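Local coordinates for hypothetical protein PH0730 (Pyrococcus horikoshii, PDB 2P8T) that is of unknown function but may bind ATP and act as an aminoacyl-tRNA ligase, and probably carries a helix-turn-helix type N-terminal domain, at residues Y15-E18 and D19-V23; G45-R48 and T49-K53. One frame throughout, in Å; residues are numbered along the deposited sequence.

Contact 1 (Tyr15-Val23) forms the start of helix 17-26, and contact 2 (Gly45-Lys53) lies in helix 44-56, later in the chain, with helix 33-40 between them. Their centres are about 11 Å apart, and both belong to the N-terminal domain of PH0730, which is probably of the helix-turn-helix type. The two contacts touch: Val23 CG2 is 3.6 Å from Leu50 CD2, and the Tyr15 ring lies along Thr49, Leu50 and Lys53. Contact 1 also faces helix 172-187, far along the chain, and so joins the N-terminal helices to the rest of the protein.

Contact 1 (Y15-E18 and D19-V23); sequences YTVE and DVLAV
Thr16 and Asp19 face each other in a capping box, the reciprocal pairing that closes the N-terminus of a helix, here helix 17-26. Asp19 OD2 accepts a hydrogen bond from Thr16 N at 2.8 Å, approached on its anti side and 26° out of the carboxylate plane. In return Thr16 OG1 accepts from Asp19 N at 3.2 Å. That hydroxyl sits between its own backbone N and carbonyl carbon (chi1 66°), which turns it in over the first turn of the helix. Asp19 OD1 looks elsewhere, to a salt bridge with Lys177 of helix 172-187, so one carboxylate serves both the cap and the neighbouring helix. With the carboxylate cut back to an alanine here, Thr16 N is likely to lose its side-chain acceptor and Lys177 its mate.

The tight part centres on the buried Asp19. Glu18, also buried, has OE2 hydrogen-bonded to His181. Apolar spacing is looser, and each pair sets a partly exposed side chain against a buried one: Val17 CG2 meets Leu21 CD1 at 4.3 Å, while the Tyr15 ring, its hydroxyl hydrogen-bonded to Val198 O, slants past Val20, CD1 lying 4.1 Å from the methyl CG2.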
loop_
_atom_site.group_PDB
_atom_site.type_symbol
_atom_site.label_atom_id
_atom_site.label_comp_id
_atom_site.label_asym_id
_atom_site.label_seq_id
_atom_site.Cartn_x
_atom_site.Cartn_y
_atom_site.Cartn_z
ATOM N N TYR A 15 1.993 8.060 -14.839
ATOM C CA TYR A 15 2.111 7.389 -13.524
ATOM C C TYR A 15 1.475 8.252 -12.446
ATOM O O TYR A 15 1.387 9.475 -12.593
ATOM C CB TYR A 15 3.572 7.047 -13.165
ATOM C CG TYR A 15 4.523 8.236 -13.008
ATOM C CD1 TYR A 15 4.580 8.973 -11.823
ATOM C CD2 TYR A 15 5.404 8.584 -14.039
ATOM C CE1 TYR A 15 5.465 10.053 -11.680
ATOM C CE2 TYR A 15 6.295 9.665 -13.906
ATOM C CZ TYR A 15 6.317 10.391 -12.729
ATOM O OH TYR A 15 7.201 11.436 -12.602
ATOM N N THR A 16 1.053 7.612 -11.354
ATOM C CA THR A 16 0.316 8.286 -10.286
ATOM C C THR A 16 1.120 8.307 -8.977
ATOM O O THR A 16 2.130 7.624 -8.873
ATOM C CB THR A 16 -1.036 7.573 -10.043
ATOM O OG1 THR A 16 -0.787 6.257 -9.535
ATOM C CG2 THR A 16 -1.804 7.428 -11.364
ATOM N N VAL A 17 0.669 9.092 -7.988
ATOM C CA VAL A 17 1.289 9.075 -6.652
ATOM C C VAL A 17 1.261 7.647 -6.068
ATOM O O VAL A 17 2.185 7.242 -5.360
ATOM C CB VAL A 17 0.656 10.128 -5.687
ATOM C CG1 VAL A 17 -0.788 9.774 -5.356
ATOM C CG2 VAL A 17 1.469 10.292 -4.415
ATOM N N GLU A 18 0.232 6.870 -6.416
ATOM C CA GLU A 18 0.123 5.511 -5.911
ATOM C C GLU A 18 1.219 4.658 -6.513
ATOM O O GLU A 18 1.738 3.781 -5.852
ATOM C CB GLU A 18 -1.262 4.902 -6.198
ATOM C CG GLU A 18 -2.380 5.484 -5.338
ATOM C CD GLU A 18 -3.007 6.736 -5.908
ATOM O OE1 GLU A 18 -2.629 7.132 -7.034
ATOM O OE2 GLU A 18 -3.895 7.313 -5.234
ATOM N N ASP A 19 1.572 4.920 -7.778
ATOM C CA ASP A 19 2.692 4.228 -8.402
ATOM C C ASP A 19 4.016 4.615 -7.729
ATOM O O ASP A 19 4.869 3.764 -7.526
ATOM C CB ASP A 19 2.771 4.536 -9.910
ATOM C CG ASP A 19 1.550 4.062 -10.683
ATOM O OD1 ASP A 19 1.072 2.914 -10.457
ATOM O OD2 ASP A 19 1.074 4.842 -11.535
ATOM N N VAL A 20 4.190 5.894 -7.406
ATOM C CA VAL A 20 5.403 6.363 -6.706
ATOM C C VAL A 20 5.477 5.624 -5.378
ATOM O O VAL A 20 6.488 4.966 -5.086
ATOM C CB VAL A 20 5.403 7.888 -6.456
ATOM C CG1 VAL A 20 6.656 8.334 -5.656
ATOM C CG2 VAL A 20 5.278 8.675 -7.784
ATOM N N LEU A 21 4.389 5.674 -4.606
ATOM C CA LEU A 21 4.386 4.995 -3.296
ATOM C C LEU A 21 4.687 3.505 -3.428
ATOM O O LEU A 21 5.499 2.969 -2.671
ATOM C CB LEU A 21 3.082 5.234 -2.529
ATOM C CG LEU A 21 2.768 6.677 -2.109
ATOM C CD1 LEU A 21 1.297 6.872 -1.784
ATOM C CD2 LEU A 21 3.660 7.096 -0.954
ATOM N N ALA A 22 4.064 2.843 -4.414
ATOM C CA ALA A 22 4.305 1.428 -4.674
ATOM C C ALA A 22 5.771 1.103 -4.939
ATOM O O ALA A 22 6.296 0.128 -4.391
ATOM C CB ALA A 22 3.422 0.912 -5.820
ATOM N N VAL A 23 6.428 1.903 -5.779
ATOM C CA VAL A 23 7.837 1.654 -6.102
ATOM C C VAL A 23 8.699 1.719 -4.834
ATOM O O VAL A 23 9.551 0.869 -4.613
ATOM C CB VAL A 23 8.366 2.647 -7.193
ATOM C CG1 VAL A 23 9.889 2.679 -7.214
ATOM C CG2 VAL A 23 7.791 2.289 -8.552
#

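Contact 2 (G45-R48 and T49-K53); sequences GSVR and TLLRK
Gly45 O accepts a hydrogen bond from Thr49 N at 3.1 Å, the first of four successive i to i+4 bonds that continue through Leu50, Leu51 and Arg52 in regular alpha-helical geometry. The same carbonyl takes a second bond, from Thr49 OG1 at 2.9 Å, and the two donors arrive from opposite faces of its plane. Thr49 OG1 lies anti to the carbonyl carbon of its own residue (chi1 -62°), which swings the hydroxyl back to the preceding turn, a familiar way for a helix to satisfy a threonine.

Helix 44-56 belongs to the N-terminal domain, probably of helix-turn-helix type, and its buried face is mainly apolar. Val47 and Leu51 run alongside each other, Val47 CG1 3.9 Å from Leu51 CD1, with Val47 also on Ser37 and Leu51 on Arg33 of helix 33-40. Leu50 turns instead to helix 17-26, while Ser46, the polar member, has OG hydrogen-bonded to Glu14 O.

On the partly exposed face Arg48 and Arg52 reach out in the same direction, their guanidinium planes 63° apart. Arg52 NH2 comes to the edge of the Arg48 guanidinium, 3.3 Å from Arg48 NE, a like-charge approach that probably costs energy; Arg33 brings a further like charge near Arg48 NH2, and the ion pair of Arg48 with Glu44 is long and weak. Arg52 doubles back through kinks in mid-chain until its NH1 stands 2.8 Å from Arg48 O.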
loop_
_atom_site.group_PDB
_atom_site.type_symbol
_atom_site.label_atom_id
_atom_site.label_comp_id
_atom_site.label_asym_id
_atom_site.label_seq_id
_atom_site.Cartn_x
_atom_site.Cartn_y
_atom_site.Cartn_z
ATOM N N GLY A 45 6.974 2.654 -20.962
ATOM C CA GLY A 45 7.187 4.098 -21.023
ATOM C C GLY A 45 6.970 4.746 -19.670
ATOM O O GLY A 45 7.766 5.577 -19.240
ATOM N N SER A 46 5.885 4.345 -19.011
ATOM C CA SER A 46 5.516 4.826 -17.678
ATOM C C SER A 46 6.529 4.462 -16.582
ATOM O O SER A 46 6.899 5.312 -15.778
ATOM C CB SER A 46 4.126 4.309 -17.306
ATOM O OG SER A 46 3.130 4.998 -18.044
ATOM N N VAL A 47 6.958 3.204 -16.552
ATOM C CA VAL A 47 7.976 2.769 -15.594
ATOM C C VAL A 47 9.311 3.479 -15.843
ATOM O O VAL A 47 9.965 3.913 -14.904
ATOM C CB VAL A 47 8.174 1.229 -15.591
ATOM C CG1 VAL A 47 9.386 0.827 -14.731
ATOM C CG2 VAL A 47 6.934 0.540 -15.083
ATOM N N ARG A 48 9.712 3.585 -17.108
ATOM C CA ARG A 48 10.968 4.248 -17.458
ATOM C C ARG A 48 10.978 5.674 -16.950
ATOM O O ARG A 48 11.964 6.117 -16.350
ATOM C CB ARG A 48 11.181 4.244 -18.975
ATOM C CG ARG A 48 11.910 3.034 -19.502
ATOM C CD ARG A 48 13.315 3.435 -19.973
ATOM N NE ARG A 48 14.149 2.309 -20.404
ATOM C CZ ARG A 48 13.879 1.490 -21.421
ATOM N NH1 ARG A 48 12.771 1.632 -22.138
ATOM N NH2 ARG A 48 14.720 0.506 -21.711
ATOM N N THR A 49 9.877 6.382 -17.182
ATOM C CA THR A 49 9.774 7.781 -16.822
ATOM C C THR A 49 9.753 7.959 -15.309
ATOM O O THR A 49 10.419 8.838 -14.772
ATOM C CB THR A 49 8.516 8.422 -17.450
ATOM O OG1 THR A 49 8.632 8.349 -18.883
ATOM C CG2 THR A 49 8.395 9.853 -17.038
ATOM N N LEU A 50 8.977 7.111 -14.643
ATOM C CA LEU A 50 8.930 7.097 -13.190
ATOM C C LEU A 50 10.323 6.881 -12.590
ATOM O O LEU A 50 10.724 7.662 -11.730
ATOM C CB LEU A 50 7.928 6.042 -12.689
ATOM C CG LEU A 50 7.900 5.753 -11.192
ATOM C CD1 LEU A 50 7.720 7.008 -10.376
ATOM C CD2 LEU A 50 6.780 4.740 -10.925
ATOM N N LEU A 51 11.056 5.869 -13.060
ATOM C CA LEU A 51 12.408 5.571 -12.535
ATOM C C LEU A 51 13.407 6.683 -12.848
ATOM O O LEU A 51 14.270 7.019 -12.027
ATOM C CB LEU A 51 12.916 4.214 -13.020
ATOM C CG LEU A 51 12.133 2.974 -12.562
ATOM C CD1 LEU A 51 12.771 1.732 -13.107
ATOM C CD2 LEU A 51 12.043 2.881 -11.044
ATOM N N ARG A 52 13.270 7.291 -14.027
ATOM C CA ARG A 52 14.099 8.449 -14.333
ATOM C C ARG A 52 13.815 9.620 -13.411
ATOM O O ARG A 52 14.746 10.251 -12.924
ATOM C CB ARG A 52 14.032 8.842 -15.808
ATOM C CG ARG A 52 15.152 8.238 -16.656
ATOM C CD ARG A 52 15.757 6.988 -16.013
ATOM N NE ARG A 52 16.132 5.958 -16.978
ATOM C CZ ARG A 52 15.440 4.839 -17.168
ATOM N NH1 ARG A 52 14.334 4.617 -16.468
ATOM N NH2 ARG A 52 15.856 3.950 -18.065
ATOM N N LYS A 53 12.540 9.910 -13.135
ATOM C CA LYS A 53 12.247 11.000 -12.217
ATOM C C LYS A 53 12.816 10.692 -10.841
ATOM O O LYS A 53 13.419 11.558 -10.219
ATOM C CB LYS A 53 10.738 11.283 -12.110
ATOM C CG LYS A 53 10.419 12.565 -11.347
ATOM C CD LYS A 53 10.800 13.803 -12.149
ATOM C CE LYS A 53 10.416 15.070 -11.396
ATOM N NZ LYS A 53 10.747 16.255 -12.241
#